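Acetylene hydratase (Pelobacter acetylenicus, PDB 2E7Z) catalyses the hydration of acetylene to acetaldehyde, using a tungsten-bis(molybdopterin guanine dinucleotide) cofactor and a [4Fe-4S] cluster. Local coordinates at residues A367-S372 against V378-N383; F494-A499 against P509-L514. All blocks are in the same frame, centred on the assembly; numbering follows the deposited sequence.

Overall arrangement
Both contacts lie well away from the centre of the chain, their centres about 27 Å apart and their nearest atoms about 12 Å apart. Each pairs a helix with chain that follows it: interaction 1 sets helix 369-376 against the loop directly after it, while interaction 2 sets helix 491-501 against the approach to helix 513-520. They share no element. Interaction 1 is mostly buried and joins its polar groups through two bridging waters. Interaction 2 is smaller and only partly buried, and depends on a single arginine reaching backbone carbonyls under an exposed lysine. Interaction 1 is remote from the annotated sites; interaction 2 lies nearer the cofactor-binding residues.

Interaction 1. Residues A367-S372 against V378-N383; sequences ALEEPS and VKYFHN
E369 OE2 accepts a 2.6 Å hydrogen bond from water 1, which is also bonded to Y380 OH and lies in the plane of the ring at its edge. OE1 takes an equally short bond, 2.6 Å, from water 2, which in turn accepts from K379 NZ. The direct approach of the charges, E369 OE1 to K379 NZ at 4.1 Å, is too long for a salt bridge; the ammonium makes that bond with E341 instead, and E370, with OE2 farther off, adds another negative charge near it. The carboxylate is probably steadied by its two waters and by this nearby positive charge.

K379 runs out fully extended, its CG anti to the backbone N (chi1 176°), and crosses the E369 side chain. Its CE lies 3.4 Å from E369 OE1, methylene against carboxylate, while its CG packs on E369 CB. The same CG lies 3.8 Å above one face of the Y380 ring, toward its rim. The ring and the E369 carboxylate are turned 51° against each other, with CE1 of Y380 beside OE2 of E369.

Nearer the backbone, E369 CA makes a CH...O contact with K379 O at 3.4 Å, and S372 CB presses on V378 O at 3.2 Å. S372 OG is turned back into its own helix, donating to L368 O at 2.7 Å from the face of that carbonyl opposite to S372 N, and comes up at the edge of the F381 ring. R147 of helix 140-150 also touches F381 and gives S372 OG a weak hydrogen bond. This is plain structural packing, in which the chain leaving helix 369-376 folds back across that helix's own first turn.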
loop_
_atom_site.group_PDB
_atom_site.type_symbol
_atom_site.label_atom_id
_atom_site.label_comp_id
_atom_site.label_asym_id
_atom_site.label_seq_id
_atom_site.Cartn_x
_atom_site.Cartn_y
_atom_site.Cartn_z
ATOM N N ALA A 367 2.893 19.029 -12.712
ATOM C CA ALA A 367 4.133 19.271 -13.478
ATOM C C ALA A 367 4.600 18.013 -14.231
ATOM O O ALA A 367 5.463 18.113 -15.109
ATOM C CB ALA A 367 5.231 19.775 -12.569
ATOM N N LEU A 368 4.029 16.849 -13.908
ATOM C CA LEU A 368 4.388 15.612 -14.605
ATOM C C LEU A 368 3.495 15.277 -15.806
ATOM O O LEU A 368 3.765 14.309 -16.524
ATOM C CB LEU A 368 4.442 14.426 -13.645
ATOM C CG LEU A 368 5.312 14.612 -12.398
ATOM C CD1 LEU A 368 5.156 13.435 -11.528
ATOM C CD2 LEU A 368 6.796 14.802 -12.751
ATOM N N GLU A 369 2.468 16.090 -16.044
ATOM C CA GLU A 369 1.510 15.835 -17.137
ATOM C C GLU A 369 2.169 15.811 -18.513
ATOM O O GLU A 369 2.117 14.812 -19.224
ATOM C CB GLU A 369 0.370 16.854 -17.100
ATOM C CG GLU A 369 -0.613 16.580 -15.955
ATOM C CD GLU A 369 -1.540 17.748 -15.648
ATOM O OE1 GLU A 369 -1.660 18.657 -16.501
ATOM O OE2 GLU A 369 -2.147 17.758 -14.542
ATOM N N GLU A 370 2.797 16.918 -18.881
ATOM C CA GLU A 370 3.431 17.011 -20.192
ATOM C C GLU A 370 4.557 15.986 -20.365
ATOM O O GLU A 370 4.646 15.347 -21.417
ATOM C CB GLU A 370 3.916 18.444 -20.470
ATOM C CG GLU A 370 2.783 19.471 -20.513
ATOM C CD GLU A 370 1.617 19.043 -21.402
ATOM O OE1 GLU A 370 1.841 18.879 -22.624
ATOM O OE2 GLU A 370 0.488 18.860 -20.876
ATOM N N PRO A 371 5.427 15.837 -19.352
ATOM C CA PRO A 371 6.467 14.804 -19.401
ATOM C C PRO A 371 5.923 13.386 -19.574
ATOM O O PRO A 371 6.477 12.587 -20.332
ATOM C CB PRO A 371 7.174 14.968 -18.059
ATOM C CG PRO A 371 6.968 16.427 -17.709
ATOM C CD PRO A 371 5.585 16.722 -18.176
ATOM N N SER A 372 4.835 13.071 -18.869
ATOM C CA SER A 372 4.171 11.768 -19.019
ATOM C C SER A 372 3.570 11.564 -20.426
ATOM O O SER A 372 3.637 10.448 -20.979
ATOM C CB SER A 372 3.105 11.585 -17.925
ATOM O OG SER A 372 3.709 11.576 -16.651
ATOM N N VAL A 378 0.626 9.102 -22.204
ATOM C CA VAL A 378 -0.494 9.179 -21.270
ATOM C C VAL A 378 -0.257 10.400 -20.403
ATOM O O VAL A 378 0.679 10.422 -19.610
ATOM C CB VAL A 378 -0.594 7.897 -20.398
ATOM C CG1 VAL A 378 -1.594 8.081 -19.312
ATOM C CG2 VAL A 378 -1.002 6.714 -21.264
ATOM N N LYS A 379 -1.104 11.412 -20.563
ATOM C CA LYS A 379 -0.963 12.668 -19.832
ATOM C C LYS A 379 -1.138 12.454 -18.336
ATOM O O LYS A 379 -0.370 12.984 -17.528
ATOM C CB LYS A 379 -1.982 13.685 -20.319
ATOM C CG LYS A 379 -1.947 14.984 -19.533
ATOM C CD LYS A 379 -2.851 16.014 -20.166
ATOM C CE LYS A 379 -2.981 17.214 -19.273
ATOM N NZ LYS A 379 -3.880 18.210 -19.896
ATOM N N TYR A 380 -2.166 11.687 -17.967
ATOM C CA TYR A 380 -2.441 11.364 -16.576
ATOM C C TYR A 380 -2.049 9.906 -16.335
ATOM O O TYR A 380 -2.875 9.008 -16.466
ATOM C CB TYR A 380 -3.928 11.575 -16.245
ATOM C CG TYR A 380 -4.341 13.020 -16.330
ATOM C CD1 TYR A 380 -4.090 13.894 -15.277
ATOM C CD2 TYR A 380 -4.966 13.519 -17.478
ATOM C CE1 TYR A 380 -4.487 15.202 -15.326
ATOM C CE2 TYR A 380 -5.345 14.860 -17.552
ATOM C CZ TYR A 380 -5.093 15.689 -16.464
ATOM O OH TYR A 380 -5.472 17.000 -16.449
ATOM N N PHE A 381 -0.793 9.673 -15.978
ATOM C CA PHE A 381 -0.231 8.342 -15.848
ATOM C C PHE A 381 -0.560 7.940 -14.432
ATOM O O PHE A 381 0.023 8.426 -13.477
ATOM C CB PHE A 381 1.281 8.421 -16.109
ATOM C CG PHE A 381 2.049 7.157 -15.840
ATOM C CD1 PHE A 381 1.466 5.899 -15.877
ATOM C CD2 PHE A 381 3.427 7.237 -15.598
ATOM C CE1 PHE A 381 2.230 4.759 -15.628
ATOM C CE2 PHE A 381 4.198 6.099 -15.368
ATOM C CZ PHE A 381 3.600 4.853 -15.392
ATOM N N HIS A 382 -1.546 7.050 -14.301
ATOM C CA HIS A 382 -2.010 6.562 -12.995
ATOM C C HIS A 382 -1.031 5.475 -12.578
ATOM O O HIS A 382 -1.318 4.288 -12.704
ATOM C CB HIS A 382 -3.428 6.016 -13.115
ATOM C CG HIS A 382 -4.021 5.613 -11.809
ATOM N ND1 HIS A 382 -3.940 4.322 -11.334
ATOM C CD2 HIS A 382 -4.706 6.325 -10.884
ATOM C CE1 HIS A 382 -4.587 4.252 -10.178
ATOM N NE2 HIS A 382 -5.046 5.455 -9.875
ATOM N N ASN A 383 0.134 5.895 -12.088
ATOM C CA ASN A 383 1.198 4.955 -11.754
ATOM C C ASN A 383 0.990 4.359 -10.368
ATOM O O ASN A 383 1.179 5.033 -9.341
ATOM C CB ASN A 383 2.511 5.726 -11.886
ATOM C CG ASN A 383 3.782 4.847 -11.852
ATOM O OD1 ASN A 383 4.865 5.394 -11.657
ATOM N ND2 ASN A 383 3.674 3.535 -12.041
HETATM O O HOH W 1 -4.623 18.555 -14.174
HETATM O O HOH W 2 -3.813 19.851 -17.455
#

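Interaction 2. Residues F494-A499 against P509-L514; sequences FIRELA and PWKDRL
R496 reaches from helix 491-501 to the backbone of the loop ahead of helix 513-520, its NE 2.9 Å from W510 O. The N-H points poorly at the oxygen, with an angle of 120°, and the bond is weak; CD of R496 rests against the same W510 O at 3.2 Å. R496 leaves its helix with chi1 at -171° and stays extended to NE, which carries it across to the loop and bridges the two backbones, 8.0 Å apart at their nearest CA atoms, those of R496 and K511. Its stronger polar partner is the carbonyl of F508, bonded to NH2, while Y492 OH gives W510 O a second donor.

CD and NE on W510 O make the close-fitting part of the contact. The buried W510 indole, covered on one face by P509 CG and meeting Y519, holds the loop that presents this carbonyl. The outer side is looser: K511 is exposed, and its bent chain lays CD 3.6 Å over one guanidinium face of R496, toward the rim. There NZ of K511 comes within 3.2 Å of R496 NH2, a pairing of like charges that offers no attraction. A leucine in place of R496 would probably leave F508 O without its guanidinium donor and take away the group on which K511 lies.

Past the contact, D512 OD1 caps E515 N, and R513 forms a salt bridge with D457: two successive helices joined by a loop, the second with an Asp N-cap, near the cofactor-binding residues, which R513 reaches through D457.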
loop_
_atom_site.group_PDB
_atom_site.type_symbol
_atom_site.label_atom_id
_atom_site.label_comp_id
_atom_site.label_asym_id
_atom_site.label_seq_id
_atom_site.Cartn_x
_atom_site.Cartn_y
_atom_site.Cartn_z
ATOM N N PHE A 494 -21.014 -3.782 -10.183
ATOM C CA PHE A 494 -21.443 -2.693 -9.317
ATOM C C PHE A 494 -21.251 -1.341 -10.014
ATOM O O PHE A 494 -22.185 -0.538 -10.065
ATOM C CB PHE A 494 -20.657 -2.729 -7.977
ATOM C CG PHE A 494 -20.813 -1.478 -7.147
ATOM C CD1 PHE A 494 -22.050 -1.066 -6.694
ATOM C CD2 PHE A 494 -19.717 -0.654 -6.878
ATOM C CE1 PHE A 494 -22.211 0.090 -5.940
ATOM C CE2 PHE A 494 -19.876 0.521 -6.113
ATOM C CZ PHE A 494 -21.134 0.878 -5.641
ATOM N N ILE A 495 -20.052 -1.087 -10.532
ATOM C CA ILE A 495 -19.782 0.234 -11.113
ATOM C C ILE A 495 -20.702 0.510 -12.317
ATOM O O ILE A 495 -21.282 1.595 -12.434
ATOM C CB ILE A 495 -18.283 0.343 -11.556
ATOM C CG1 ILE A 495 -17.387 0.394 -10.324
ATOM C CG2 ILE A 495 -18.033 1.590 -12.440
ATOM C CD1 ILE A 495 -15.953 -0.122 -10.585
ATOM N N ARG A 496 -20.831 -0.461 -13.219
ATOM C CA ARG A 496 -21.638 -0.239 -14.408
ATOM C C ARG A 496 -23.105 -0.027 -14.057
ATOM O O ARG A 496 -23.777 0.841 -14.619
ATOM C CB ARG A 496 -21.527 -1.396 -15.392
ATOM C CG ARG A 496 -22.205 -1.041 -16.713
ATOM C CD ARG A 496 -22.292 -2.199 -17.691
ATOM N NE ARG A 496 -22.536 -1.623 -19.027
ATOM C CZ ARG A 496 -23.730 -1.346 -19.554
ATOM N NH1 ARG A 496 -24.857 -1.680 -18.916
ATOM N NH2 ARG A 496 -23.795 -0.780 -20.761
ATOM N N GLU A 497 -23.621 -0.854 -13.157
ATOM C CA GLU A 497 -25.031 -0.739 -12.773
ATOM C C GLU A 497 -25.309 0.632 -12.153
ATOM O O GLU A 497 -26.345 1.249 -12.405
ATOM C CB GLU A 497 -25.418 -1.854 -11.802
ATOM C CG GLU A 497 -25.468 -3.228 -12.444
ATOM C CD GLU A 497 -26.635 -3.398 -13.390
ATOM O OE1 GLU A 497 -27.725 -2.860 -13.113
ATOM O OE2 GLU A 497 -26.461 -4.106 -14.399
ATOM N N LEU A 498 -24.381 1.129 -11.349
ATOM C CA LEU A 498 -24.548 2.464 -10.793
ATOM C C LEU A 498 -24.413 3.538 -11.877
ATOM O O LEU A 498 -25.207 4.469 -11.918
ATOM C CB LEU A 498 -23.556 2.689 -9.636
ATOM C CG LEU A 498 -23.688 3.986 -8.851
ATOM C CD1 LEU A 498 -25.102 4.237 -8.299
ATOM C CD2 LEU A 498 -22.686 3.951 -7.705
ATOM N N ALA A 499 -23.414 3.405 -12.752
ATOM C CA ALA A 499 -23.194 4.369 -13.832
ATOM C C ALA A 499 -24.435 4.505 -14.690
ATOM O O ALA A 499 -24.835 5.615 -15.032
ATOM C CB ALA A 499 -22.031 3.924 -14.669
ATOM N N PRO A 509 -19.692 1.019 -22.412
ATOM C CA PRO A 509 -20.249 0.126 -23.426
ATOM C C PRO A 509 -20.056 -1.348 -23.112
ATOM O O PRO A 509 -20.798 -2.175 -23.624
ATOM C CB PRO A 509 -19.462 0.511 -24.693
ATOM C CG PRO A 509 -18.177 1.025 -24.190
ATOM C CD PRO A 509 -18.522 1.764 -22.926
ATOM N N TRP A 510 -19.102 -1.661 -22.251
ATOM C CA TRP A 510 -18.800 -3.051 -21.918
ATOM C C TRP A 510 -19.924 -3.572 -21.041
ATOM O O TRP A 510 -20.193 -3.026 -19.981
ATOM C CB TRP A 510 -17.441 -3.141 -21.196
ATOM C CG TRP A 510 -16.442 -2.270 -21.857
ATOM C CD1 TRP A 510 -15.769 -2.521 -23.021
ATOM C CD2 TRP A 510 -16.046 -0.964 -21.428
ATOM N NE1 TRP A 510 -14.964 -1.444 -23.336
ATOM C CE2 TRP A 510 -15.108 -0.486 -22.365
ATOM C CE3 TRP A 510 -16.377 -0.163 -20.327
ATOM C CZ2 TRP A 510 -14.510 0.766 -22.242
ATOM C CZ3 TRP A 510 -15.791 1.073 -20.197
ATOM C CH2 TRP A 510 -14.866 1.532 -21.160
ATOM N N LYS A 511 -20.625 -4.583 -21.524
ATOM C CA LYS A 511 -21.829 -5.045 -20.822
ATOM C C LYS A 511 -21.531 -5.818 -19.543
ATOM O O LYS A 511 -22.403 -5.921 -18.678
ATOM C CB LYS A 511 -22.736 -5.904 -21.714
ATOM C CG LYS A 511 -23.244 -5.205 -22.971
ATOM C CD LYS A 511 -23.808 -3.815 -22.689
ATOM C CE LYS A 511 -24.136 -3.084 -23.984
ATOM N NZ LYS A 511 -24.511 -1.669 -23.719
ATOM N N ASP A 512 -20.317 -6.363 -19.430
ATOM C CA ASP A 512 -19.907 -7.102 -18.247
ATOM C C ASP A 512 -18.389 -7.090 -18.169
ATOM O O ASP A 512 -17.697 -6.569 -19.052
ATOM C CB ASP A 512 -20.463 -8.536 -18.236
ATOM C CG ASP A 512 -20.161 -9.318 -19.512
ATOM O OD1 ASP A 512 -19.124 -9.077 -20.155
ATOM O OD2 ASP A 512 -20.991 -10.187 -19.874
ATOM N N ARG A 513 -17.879 -7.654 -17.084
ATOM C CA ARG A 513 -16.455 -7.665 -16.856
ATOM C C ARG A 513 -15.715 -8.379 -17.982
ATOM O O ARG A 513 -14.620 -7.987 -18.333
ATOM C CB ARG A 513 -16.105 -8.226 -15.479
ATOM C CG ARG A 513 -14.595 -8.137 -15.206
ATOM C CD ARG A 513 -14.188 -8.711 -13.868
ATOM N NE ARG A 513 -14.744 -10.052 -13.741
ATOM C CZ ARG A 513 -14.895 -10.734 -12.609
ATOM N NH1 ARG A 513 -14.398 -10.260 -11.469
ATOM N NH2 ARG A 513 -15.551 -11.913 -12.603
ATOM N N LEU A 514 -16.303 -9.412 -18.561
ATOM C CA LEU A 514 -15.598 -10.124 -19.620
ATOM C C LEU A 514 -15.405 -9.220 -20.831
ATOM O O LEU A 514 -14.336 -9.211 -21.458
ATOM C CB LEU A 514 -16.330 -11.412 -19.999
ATOM C CG LEU A 514 -15.716 -12.223 -21.141
ATOM C CD1 LEU A 514 -14.261 -12.602 -20.861
ATOM C CD2 LEU A 514 -16.585 -13.449 -21.389
#